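Local structure of amine Dehydrogenase (Pseudomonas putida, 1JMX) at residues W187-K190 / G191-A194; V197-F200 / W201-S205; S237-K241 / T242-H246; K279-L282 / K283-K286; A301-K305 / G306-Y310. The protein probably takes part in the oxidative deamination of primary amines, as the beta-propeller subunit of a haem c-containing amine dehydrogenase complex. One frame throughout, in Å; residues are numbered along the deposited sequence.

Contact 1 of 5, residues W187-K190 / G191-A194; sequences WNRK and GYSA
Arg189 O accepts the backbone N-H of Tyr192 at 3.3 Å from Tyr192 N, a bent bond (146° at the hydrogen) that closes a type II beta turn. Gly191 holds the third place of the turn with a positive phi, at which a CB would press on the carbonyl oxygen of Lys190, so glycine is the natural occupant. The guanidinium of Arg189 lies flat on the phenol ring of Tyr192, the planes 6° apart, and CZ of Arg189 stands 3.6 Å from the centroid of the Tyr192 ring, almost straight above it: a stacked cation-pi pair. With CG of Arg189 anti to the backbone N (chi1 -169°) and the chain beyond it extended, the CD methylene is carried over the same ring face as a CH-pi contact. The far side of that methylene lies over the rim of the Trp187 indole, Arg189 CD 3.7 Å above its plane. Lys190 O meets the tyrosine at its edge. Arg189 NH1 forms a salt bridge with Glu249 of strand 245-250. The turn belongs to the long loop before strand 209-218, and Gly191 and Ser193 make backbone bonds with Phe219 and Ala217 at the end of that strand.

Contact 2 of 5, residues V197-F200 / W201-S205; sequences VLYF and WPHQS
Trp201 presents the edge of its six-membered ring to the face of Tyr199, a T-shaped pair with the planes at 88° and the centroids 5.5 Å apart. Trp201 CE3 does the touching, standing 4.0 Å above the centre of the tyrosine ring. The backbone of Phe200 lies against the indole, its N 3.2 Å from Trp201 CE3, because CG of Trp201 sits beside its own backbone N (chi1 -52°) and folds the ring back over the preceding peptide. At the rim of the indole, Leu198 CD1 approaches Trp201 CZ3 at 4.5 Å. The Phe200 ring meets the indole obliquely, and stacks with Tyr95. Leu198 and Phe200 also meet aromatic side chains of a neighbouring subunit. Tyr199 OH and His203 NE2 are 2.8 Å apart in a hydrogen bond whose proton could belong to either, the hydroxyl lying in the imidazole plane; Tyr199 OH also bonds Gly260 N, so two partners fix the phenol. The backbone N of Trp201 is buried without a partner. Large flat residues suit this place: Tyr199, Phe200, Trp201 and His203 form an aromatic cluster close to the centre of the folded chain, where a linking loop comes inward among the blades of the beta-propeller.

Contact 3 of 5, residues S237-K241 / T242-H246; sequences SVDLK and TGKTH
The imidazole of His246 meets Ser237 at its edge, with Ser237 OG close to the ring plane and 3.4 Å from His246 CD2. The other flat group, the carboxylate of Asp239, is held at both oxygens. OD1 of Asp239 uses its anti lone pair to accept the backbone N of Lys241 at 3.1 Å, which makes an Asx turn, and takes a weaker bond from Thr242 N. OD2 of Asp239 forms a salt bridge of 2.9 Å with Lys244 NZ. Asp239 carries CG anti to its backbone N (chi1 -163°), which sets the carboxylate over the mouth of the turn, within range of both lysines. Lys241 NZ reaches Asp239 OD1 weakly, at 3.3 Å, and bonds Arg207 O as well, while Lys244 NZ, on a chain bent near its end, gives a second bond to Thr242 OG1 at 3.2 Å. Beneath these groups the backbone closes the hairpin: Asp239 N to Lys244 O at 2.8 Å is practically straight (178°), and Gly243 N reaches Asp239 O at 2.7 Å. Gly243 has positive phi, which glycine accepts easily. Further along, Ser237 and His246 exchange two backbone bonds, and a water joins Ser237 OG to Lys244 O. On the other face, Val238 CG2 lies beside Thr245 CG2 at 4.2 Å, and Val238 packs on Phe210 of strand 209-218. Strands 230-239 and 245-250 are thus joined by a turn organised round one aspartate, whose negative charge, shared between two lysines and two peptide N-H groups, is probably well stabilised even at a partly exposed hairpin end.

Contact 4 of 5, residues K279-L282 / K283-K286; sequences KYDL and KQRK
Asp281 and Lys286 form an antiparallel hydrogen-bonded pair, Asp281 N to Lys286 O at 2.7 Å and Lys286 N to Asp281 O at 3.2 Å, and Arg285, which also faces Asp281, makes the junction a G1 beta bulge. Arg285 takes the positive phi of such a bulge, and its N gives a weak bond to Leu282 O. The carboxylate of Asp281 ties the turn together. With CG anti to the backbone N (chi1 -171°), it is carried over the loop, where Asp281 OD1 accepts Gln284 N at 2.9 Å; the bond is nearly straight at the hydrogen (175°), yet it comes from above the carboxylate plane. Asn268 ND2 is a second donor to that oxygen. Asp281 OD2 is more loosely held: Gln284 NE2 lies 3.3 Å away in a weak bond, with the amide plane turned 70° from the carboxylate, and Lys286 NZ, on a chain bent at its far end, stays 3.9 Å off in a long salt bridge. A short acidic side chain suits this place because it can take the Gln284 N-H while its oxygens also meet side-chain donors from the turn and from Asn268. Tyr280 and Leu282 are buried, Tyr280 meeting Phe250 edge-to-face and bonding Tyr257 through its hydroxyl, Leu282 lying on Ile270 and Phe250. The turn links strands 276-281 and 286-292; strand 269-274 flanks it within the sheet, and strand 245-250 comes from the neighbouring one.

Contact 5 of 5, residues A301-K305 / G306-Y310; sequences AFDKK and GDKLY
Backbone bonds set the hairpin: Ala301 and Tyr310 face each other as a hydrogen-bonded pair, Tyr310 N to Ala301 O at 2.7 Å and Ala301 N to Tyr310 O at 2.9 Å, and the ladder frays into a weak bond from Asp303 N to Lys308 O. Carboxylate bonds then organise the turn. Asp303 OD2 is gripped by Gly306 N at 2.8 Å, nearly along its C-O axis, and by Asp307 N at 3.0 Å on its syn lone pair, with a weak third bond from Lys308 N. Chi1 of 65° puts Asp303 CG between its backbone N and carbonyl carbon, tucking the carboxylate into the bend where these N-H groups converge. Gly306, at phi 86°, suits backbone angles that would press a CB against Lys305 O. Among the charges, Lys305 NZ pairs with Asp307 OD2 at 3.5 Å on the more exposed side of the turn, while Lys308 NZ and Tyr310 OH find Asp31. The apolar contacts lie on the sheet faces: Leu309 CG stands over one face of the Phe302 ring, displaced from its centre, 4.3 Å from the centroid in a CH-pi contact, and on the other face of the sheet Ala301 CB lies beside Tyr310 CB. Phe302 also meets Tyr271 edge-to-face. An aspartate and a glycine in a tight turn between the first two strands of a four-stranded antiparallel sheet are consistent with a blade hairpin of a YVTN-like beta-propeller.

In the fold
Contact 2 is the core of the set, its centre about 4 Å from the centre of the chain, and is held mainly by aromatic rings; the centre of contact 1 is about 26 Å from it, at the surface, and relies on a cation-pi stack. Both belong to the loop before strand 209-218. Contacts 3, 4 and 5 are turns between antiparallel strands in three different sheets, and in each an aspartate carboxylate accepts backbone N-H bonds, one in contact 4 and two or three in contacts 3 and 5, weak ones included. Contact 3 adds two lysines, contact 4 has looser charges, and contact 5 is mostly buried. Glu249 of strand 245-250 joins Arg189 of contact 1 and touches Arg285 of contact 4.

Contact 1 of 5, residues W187-K190 / G191-A194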
# COMPACT_ATOMS: atom_id res chain seq x y z
N TRP B 187 -14.69 -8.24 25.75
CA TRP B 187 -14.02 -8.45 27.03
C TRP B 187 -14.03 -7.05 27.63
O TRP B 187 -13.16 -6.22 27.31
CB TRP B 187 -12.57 -8.89 26.80
CG TRP B 187 -11.81 -9.33 28.02
CD1 TRP B 187 -12.29 -9.47 29.29
CD2 TRP B 187 -10.43 -9.73 28.06
NE1 TRP B 187 -11.30 -9.95 30.12
CE2 TRP B 187 -10.15 -10.12 29.39
CE3 TRP B 187 -9.41 -9.80 27.10
CZ2 TRP B 187 -8.89 -10.58 29.78
CZ3 TRP B 187 -8.16 -10.26 27.49
CH2 TRP B 187 -7.91 -10.64 28.82
N ASN B 188 -15.04 -6.74 28.43
CA ASN B 188 -15.14 -5.42 29.04
C ASN B 188 -14.27 -5.33 30.29
O ASN B 188 -14.76 -5.22 31.41
CB ASN B 188 -16.61 -5.10 29.36
CG ASN B 188 -17.39 -4.71 28.11
OD1 ASN B 188 -17.43 -3.53 27.74
ND2 ASN B 188 -18.00 -5.70 27.45
N ARG B 189 -12.96 -5.38 30.05
CA ARG B 189 -11.96 -5.33 31.10
C ARG B 189 -11.58 -3.87 31.37
O ARG B 189 -10.93 -3.23 30.54
CB ARG B 189 -10.75 -6.11 30.60
CG ARG B 189 -9.69 -6.40 31.62
CD ARG B 189 -8.54 -7.03 30.92
NE ARG B 189 -7.48 -7.43 31.83
CZ ARG B 189 -6.31 -7.92 31.44
NH1 ARG B 189 -6.05 -8.06 30.14
NH2 ARG B 189 -5.39 -8.25 32.34
N LYS B 190 -11.98 -3.35 32.53
CA LYS B 190 -11.68 -1.95 32.86
C LYS B 190 -10.19 -1.66 33.03
O LYS B 190 -9.45 -2.46 33.58
CB LYS B 190 -12.47 -1.48 34.08
CG LYS B 190 -12.66 0.04 34.08
CD LYS B 190 -13.42 0.49 32.81
CE LYS B 190 -13.18 1.98 32.45
NZ LYS B 190 -11.82 2.25 31.87
N GLY B 191 -9.77 -0.50 32.53
CA GLY B 191 -8.37 -0.11 32.62
C GLY B 191 -7.57 -0.63 31.45
O GLY B 191 -6.38 -0.34 31.31
N TYR B 192 -8.22 -1.42 30.60
CA TYR B 192 -7.58 -1.98 29.42
C TYR B 192 -8.45 -1.74 28.20
O TYR B 192 -9.64 -1.46 28.31
CB TYR B 192 -7.41 -3.49 29.56
CG TYR B 192 -6.41 -3.93 30.59
CD1 TYR B 192 -6.71 -3.89 31.95
CD2 TYR B 192 -5.17 -4.43 30.20
CE1 TYR B 192 -5.79 -4.35 32.90
CE2 TYR B 192 -4.26 -4.90 31.13
CZ TYR B 192 -4.57 -4.86 32.48
OH TYR B 192 -3.67 -5.35 33.40
N SER B 193 -7.83 -1.83 27.03
CA SER B 193 -8.56 -1.67 25.79
C SER B 193 -8.97 -3.09 25.41
O SER B 193 -8.75 -4.04 26.16
CB SER B 193 -7.66 -1.09 24.70
OG SER B 193 -6.62 -1.99 24.37
N ALA B 194 -9.62 -3.22 24.25
CA ALA B 194 -10.01 -4.53 23.76
C ALA B 194 -8.72 -5.11 23.17
O ALA B 194 -7.86 -4.36 22.70
CB ALA B 194 -11.07 -4.38 22.67

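Contact 2 of 5, residues V197-F200 / W201-S205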
# COMPACT_ATOMS: atom_id res chain seq x y z
N VAL B 197 -6.03 -9.45 18.00
CA VAL B 197 -5.55 -10.78 17.68
C VAL B 197 -5.44 -10.99 16.17
O VAL B 197 -6.40 -10.77 15.43
CB VAL B 197 -6.46 -11.90 18.26
CG1 VAL B 197 -5.74 -13.23 18.22
CG2 VAL B 197 -6.89 -11.57 19.67
N LEU B 198 -4.25 -11.40 15.75
CA LEU B 198 -3.94 -11.68 14.36
C LEU B 198 -3.18 -13.01 14.44
O LEU B 198 -2.03 -13.05 14.87
CB LEU B 198 -3.06 -10.55 13.79
CG LEU B 198 -2.64 -10.57 12.32
CD1 LEU B 198 -1.42 -11.48 12.10
CD2 LEU B 198 -3.82 -10.98 11.44
N TYR B 199 -3.84 -14.10 14.07
CA TYR B 199 -3.23 -15.41 14.15
C TYR B 199 -3.73 -16.35 13.06
O TYR B 199 -4.92 -16.62 12.96
CB TYR B 199 -3.50 -16.02 15.52
CG TYR B 199 -2.29 -16.61 16.19
CD1 TYR B 199 -1.34 -15.80 16.80
CD2 TYR B 199 -2.09 -17.99 16.20
CE1 TYR B 199 -0.22 -16.34 17.41
CE2 TYR B 199 -0.97 -18.54 16.81
CZ TYR B 199 -0.04 -17.71 17.41
OH TYR B 199 1.06 -18.25 18.02
N PHE B 200 -2.80 -16.84 12.24
CA PHE B 200 -3.13 -17.76 11.15
C PHE B 200 -2.38 -19.07 11.30
O PHE B 200 -2.22 -19.81 10.34
CB PHE B 200 -2.75 -17.13 9.81
CG PHE B 200 -3.39 -15.80 9.56
CD1 PHE B 200 -4.74 -15.60 9.85
CD2 PHE B 200 -2.64 -14.74 9.07
CE1 PHE B 200 -5.34 -14.36 9.66
CE2 PHE B 200 -3.23 -13.50 8.88
CZ PHE B 200 -4.57 -13.31 9.17
N TRP B 201 -1.94 -19.36 12.52
CA TRP B 201 -1.16 -20.56 12.76
C TRP B 201 -1.79 -21.47 13.83
O TRP B 201 -1.61 -21.24 15.03
CB TRP B 201 0.28 -20.17 13.13
CG TRP B 201 0.93 -19.21 12.12
CD1 TRP B 201 1.64 -19.55 11.00
CD2 TRP B 201 0.90 -17.76 12.14
NE1 TRP B 201 2.05 -18.42 10.33
CE2 TRP B 201 1.61 -17.31 11.01
CE3 TRP B 201 0.34 -16.81 13.01
CZ2 TRP B 201 1.78 -15.95 10.72
CZ3 TRP B 201 0.51 -15.46 12.72
CH2 TRP B 201 1.22 -15.04 11.58
N PRO B 202 -2.59 -22.47 13.41
CA PRO B 202 -3.24 -23.40 14.33
C PRO B 202 -2.22 -24.47 14.77
O PRO B 202 -2.17 -25.57 14.20
CB PRO B 202 -4.36 -23.99 13.48
CG PRO B 202 -3.73 -24.06 12.12
CD PRO B 202 -3.02 -22.72 12.02
N HIS B 203 -1.40 -24.12 15.75
CA HIS B 203 -0.38 -25.04 16.25
C HIS B 203 -0.98 -26.29 16.88
O HIS B 203 -1.94 -26.22 17.65
CB HIS B 203 0.48 -24.38 17.35
CG HIS B 203 0.93 -22.99 17.05
ND1 HIS B 203 1.99 -22.72 16.21
CD2 HIS B 203 0.53 -21.80 17.54
CE1 HIS B 203 2.23 -21.42 16.21
NE2 HIS B 203 1.36 -20.84 17.01
N GLN B 204 -0.41 -27.43 16.53
CA GLN B 204 -0.82 -28.70 17.11
C GLN B 204 0.37 -29.02 18.02
O GLN B 204 1.22 -29.85 17.71
CB GLN B 204 -1.01 -29.77 16.03
CG GLN B 204 -2.24 -29.52 15.16
CD GLN B 204 -2.55 -30.68 14.23
OE1 GLN B 204 -1.68 -31.18 13.52
NE2 GLN B 204 -3.81 -31.10 14.22
N SER B 205 0.46 -28.27 19.13
CA SER B 205 1.56 -28.40 20.08
C SER B 205 1.42 -29.55 21.08
O SER B 205 0.31 -30.02 21.34
CB SER B 205 1.76 -27.09 20.83
OG SER B 205 0.65 -26.81 21.67

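Contact 3 of 5, residues S237-K241 / T242-H246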
# COMPACT_ATOMS: atom_id res chain seq x y z
N SER B 237 -5.29 -19.22 25.82
CA SER B 237 -5.23 -20.64 25.56
C SER B 237 -6.52 -21.37 25.94
O SER B 237 -7.23 -20.97 26.86
CB SER B 237 -4.04 -21.29 26.28
OG SER B 237 -4.22 -21.31 27.68
N VAL B 238 -6.85 -22.38 25.15
CA VAL B 238 -8.02 -23.20 25.38
C VAL B 238 -7.51 -24.63 25.48
O VAL B 238 -6.94 -25.15 24.52
CB VAL B 238 -9.05 -23.11 24.22
CG1 VAL B 238 -10.30 -23.90 24.58
CG2 VAL B 238 -9.40 -21.66 23.93
N ASP B 239 -7.65 -25.23 26.65
CA ASP B 239 -7.21 -26.60 26.88
C ASP B 239 -8.19 -27.49 26.11
O ASP B 239 -9.39 -27.51 26.40
CB ASP B 239 -7.26 -26.93 28.38
CG ASP B 239 -6.45 -28.16 28.74
OD1 ASP B 239 -6.71 -29.24 28.17
OD2 ASP B 239 -5.54 -28.03 29.58
N LEU B 240 -7.69 -28.21 25.11
CA LEU B 240 -8.55 -29.05 24.29
C LEU B 240 -9.05 -30.33 24.96
O LEU B 240 -9.90 -31.02 24.41
CB LEU B 240 -7.88 -29.35 22.95
CG LEU B 240 -7.61 -28.13 22.07
CD1 LEU B 240 -7.04 -28.59 20.75
CD2 LEU B 240 -8.87 -27.32 21.85
N LYS B 241 -8.54 -30.62 26.15
CA LYS B 241 -8.97 -31.81 26.89
C LYS B 241 -10.13 -31.47 27.82
O LYS B 241 -11.19 -32.09 27.78
CB LYS B 241 -7.80 -32.37 27.72
CG LYS B 241 -6.66 -32.94 26.88
CD LYS B 241 -5.38 -33.21 27.69
CE LYS B 241 -4.63 -31.91 28.06
NZ LYS B 241 -4.26 -31.05 26.87
N THR B 242 -9.95 -30.40 28.60
CA THR B 242 -10.93 -29.98 29.59
C THR B 242 -11.77 -28.75 29.24
O THR B 242 -12.71 -28.42 29.97
CB THR B 242 -10.21 -29.68 30.92
OG1 THR B 242 -9.16 -28.74 30.68
CG2 THR B 242 -9.60 -30.95 31.50
N GLY B 243 -11.42 -28.06 28.16
CA GLY B 243 -12.16 -26.87 27.78
C GLY B 243 -11.82 -25.66 28.63
O GLY B 243 -12.42 -24.60 28.48
N LYS B 244 -10.85 -25.81 29.54
CA LYS B 244 -10.40 -24.72 30.41
C LYS B 244 -9.72 -23.61 29.60
O LYS B 244 -8.84 -23.88 28.79
CB LYS B 244 -9.41 -25.26 31.44
CG LYS B 244 -10.04 -26.03 32.58
CD LYS B 244 -9.09 -27.12 33.12
CE LYS B 244 -7.62 -26.68 33.23
NZ LYS B 244 -6.76 -27.07 32.06
N THR B 245 -10.14 -22.37 29.83
CA THR B 245 -9.55 -21.24 29.12
C THR B 245 -8.60 -20.43 30.02
O THR B 245 -8.77 -20.41 31.25
CB THR B 245 -10.65 -20.31 28.57
OG1 THR B 245 -11.51 -19.89 29.63
CG2 THR B 245 -11.47 -21.05 27.51
N HIS B 246 -7.61 -19.79 29.41
CA HIS B 246 -6.62 -19.00 30.15
C HIS B 246 -6.03 -17.84 29.34
O HIS B 246 -5.75 -17.98 28.15
CB HIS B 246 -5.51 -19.93 30.68
CG HIS B 246 -4.18 -19.26 30.87
ND1 HIS B 246 -3.74 -18.81 32.10
CD2 HIS B 246 -3.15 -19.05 30.01
CE1 HIS B 246 -2.51 -18.36 31.99
NE2 HIS B 246 -2.13 -18.49 30.73
O HOH W 1 -5.82 -23.36 29.37

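Contact 4 of 5, residues K279-L282 / K283-K286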
# COMPACT_ATOMS: atom_id res chain seq x y z
N LYS B 279 12.63 -15.16 24.50
CA LYS B 279 12.35 -16.15 25.52
C LYS B 279 11.86 -15.38 26.75
O LYS B 279 12.59 -14.55 27.27
CB LYS B 279 13.65 -16.90 25.84
CG LYS B 279 13.51 -18.08 26.76
CD LYS B 279 14.82 -18.85 26.78
CE LYS B 279 14.77 -19.98 27.80
NZ LYS B 279 15.99 -20.83 27.76
N TYR B 280 10.63 -15.63 27.17
CA TYR B 280 10.07 -14.94 28.32
C TYR B 280 9.73 -15.81 29.50
O TYR B 280 9.38 -16.99 29.36
CB TYR B 280 8.80 -14.18 27.93
CG TYR B 280 9.06 -12.96 27.12
CD1 TYR B 280 9.24 -13.05 25.74
CD2 TYR B 280 9.14 -11.71 27.72
CE1 TYR B 280 9.52 -11.92 24.98
CE2 TYR B 280 9.42 -10.58 26.97
CZ TYR B 280 9.60 -10.69 25.60
OH TYR B 280 9.91 -9.57 24.87
N ASP B 281 9.74 -15.19 30.68
CA ASP B 281 9.40 -15.84 31.92
C ASP B 281 7.97 -15.38 32.17
O ASP B 281 7.74 -14.19 32.39
CB ASP B 281 10.31 -15.34 33.04
CG ASP B 281 10.16 -16.12 34.32
OD1 ASP B 281 9.03 -16.21 34.84
OD2 ASP B 281 11.18 -16.64 34.80
N LEU B 282 7.00 -16.29 32.06
CA LEU B 282 5.59 -15.94 32.26
C LEU B 282 5.29 -15.39 33.65
O LEU B 282 4.59 -14.39 33.80
CB LEU B 282 4.68 -17.16 32.04
CG LEU B 282 4.14 -17.59 30.67
CD1 LEU B 282 3.37 -16.46 30.01
CD2 LEU B 282 5.27 -18.05 29.81
N LYS B 283 5.76 -16.11 34.67
CA LYS B 283 5.54 -15.73 36.06
C LYS B 283 6.07 -14.31 36.31
O LYS B 283 5.31 -13.41 36.70
CB LYS B 283 6.25 -16.74 36.99
CG LYS B 283 6.03 -16.50 38.49
CD LYS B 283 6.83 -17.49 39.36
CE LYS B 283 8.23 -16.99 39.75
NZ LYS B 283 8.22 -15.90 40.80
N GLN B 284 7.34 -14.10 35.99
CA GLN B 284 8.00 -12.81 36.18
C GLN B 284 7.68 -11.74 35.15
O GLN B 284 8.03 -10.58 35.35
CB GLN B 284 9.51 -12.99 36.27
CG GLN B 284 9.96 -13.87 37.44
CD GLN B 284 11.43 -13.71 37.77
OE1 GLN B 284 11.80 -12.99 38.71
NE2 GLN B 284 12.29 -14.38 36.99
N ARG B 285 7.00 -12.12 34.06
CA ARG B 285 6.65 -11.18 32.99
C ARG B 285 7.93 -10.49 32.51
O ARG B 285 7.92 -9.31 32.15
CB ARG B 285 5.68 -10.13 33.49
CG ARG B 285 4.28 -10.62 33.84
CD ARG B 285 3.42 -9.38 34.02
NE ARG B 285 2.03 -9.65 34.36
CZ ARG B 285 1.04 -8.79 34.12
NH1 ARG B 285 1.30 -7.61 33.54
NH2 ARG B 285 -0.20 -9.07 34.50
N LYS B 286 9.01 -11.27 32.48
CA LYS B 286 10.33 -10.78 32.13
C LYS B 286 10.98 -11.51 30.96
O LYS B 286 10.91 -12.74 30.85
CB LYS B 286 11.23 -10.92 33.37
CG LYS B 286 12.68 -10.51 33.18
CD LYS B 286 13.60 -11.22 34.18
CE LYS B 286 14.12 -12.57 33.64
NZ LYS B 286 13.03 -13.53 33.25

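Contact 5 of 5, residues A301-K305 / G306-Y310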
# COMPACT_ATOMS: atom_id res chain seq x y z
N ALA B 301 7.78 -23.85 16.35
CA ALA B 301 7.34 -25.23 16.48
C ALA B 301 8.29 -25.93 17.45
O ALA B 301 9.50 -25.79 17.34
CB ALA B 301 7.33 -25.94 15.12
N PHE B 302 7.73 -26.59 18.45
CA PHE B 302 8.50 -27.33 19.44
C PHE B 302 8.34 -28.83 19.18
O PHE B 302 7.26 -29.28 18.78
CB PHE B 302 7.94 -27.07 20.85
CG PHE B 302 8.64 -25.98 21.61
CD1 PHE B 302 7.97 -24.80 21.91
CD2 PHE B 302 9.94 -26.16 22.07
CE1 PHE B 302 8.59 -23.82 22.68
CE2 PHE B 302 10.56 -25.18 22.83
CZ PHE B 302 9.88 -24.01 23.14
N ASP B 303 9.40 -29.61 19.36
CA ASP B 303 9.25 -31.04 19.20
C ASP B 303 8.57 -31.54 20.50
O ASP B 303 8.32 -30.74 21.41
CB ASP B 303 10.58 -31.76 18.88
CG ASP B 303 11.61 -31.69 19.99
OD1 ASP B 303 12.70 -32.28 19.79
OD2 ASP B 303 11.38 -31.09 21.05
N LYS B 304 8.28 -32.84 20.58
CA LYS B 304 7.58 -33.41 21.73
C LYS B 304 8.17 -33.11 23.10
O LYS B 304 7.45 -32.70 24.01
CB LYS B 304 7.40 -34.92 21.55
CG LYS B 304 5.95 -35.37 21.52
CD LYS B 304 5.16 -34.73 20.36
CE LYS B 304 3.72 -35.21 20.35
NZ LYS B 304 2.96 -34.61 19.23
N LYS B 305 9.48 -33.31 23.24
CA LYS B 305 10.15 -33.07 24.52
C LYS B 305 10.50 -31.61 24.77
O LYS B 305 10.65 -31.20 25.92
CB LYS B 305 11.40 -33.94 24.65
CG LYS B 305 11.11 -35.42 24.93
CD LYS B 305 12.40 -36.23 25.00
CE LYS B 305 13.36 -35.70 26.08
NZ LYS B 305 14.71 -36.36 26.04
N GLY B 306 10.57 -30.81 23.71
CA GLY B 306 10.92 -29.42 23.88
C GLY B 306 12.43 -29.21 23.89
O GLY B 306 12.91 -28.25 24.49
N ASP B 307 13.16 -30.15 23.27
CA ASP B 307 14.62 -30.10 23.16
C ASP B 307 15.03 -29.28 21.93
O ASP B 307 16.19 -28.89 21.79
CB ASP B 307 15.20 -31.50 22.97
CG ASP B 307 14.84 -32.46 24.08
OD1 ASP B 307 14.78 -32.05 25.26
OD2 ASP B 307 14.65 -33.65 23.75
N LYS B 308 14.10 -29.13 20.98
CA LYS B 308 14.36 -28.36 19.77
C LYS B 308 13.25 -27.37 19.54
O LYS B 308 12.11 -27.60 19.95
CB LYS B 308 14.43 -29.25 18.54
CG LYS B 308 15.61 -30.17 18.49
CD LYS B 308 15.51 -30.97 17.23
CE LYS B 308 16.54 -32.04 17.19
NZ LYS B 308 16.22 -32.97 16.10
N LEU B 309 13.60 -26.28 18.88
CA LEU B 309 12.67 -25.21 18.55
C LEU B 309 12.91 -24.94 17.07
O LEU B 309 14.01 -24.55 16.67
CB LEU B 309 13.00 -23.95 19.35
CG LEU B 309 11.91 -22.95 19.73
CD1 LEU B 309 12.56 -21.67 20.23
CD2 LEU B 309 11.00 -22.65 18.56
N TYR B 310 11.91 -25.23 16.26
CA TYR B 310 12.01 -24.99 14.84
C TYR B 310 11.36 -23.66 14.50
O TYR B 310 10.39 -23.26 15.13
CB TYR B 310 11.30 -26.11 14.06
CG TYR B 310 11.92 -27.48 14.21
CD1 TYR B 310 11.53 -28.33 15.25
CD2 TYR B 310 12.91 -27.92 13.33
CE1 TYR B 310 12.10 -29.59 15.40
CE2 TYR B 310 13.48 -29.18 13.47
CZ TYR B 310 13.07 -30.01 14.51
OH TYR B 310 13.63 -31.26 14.66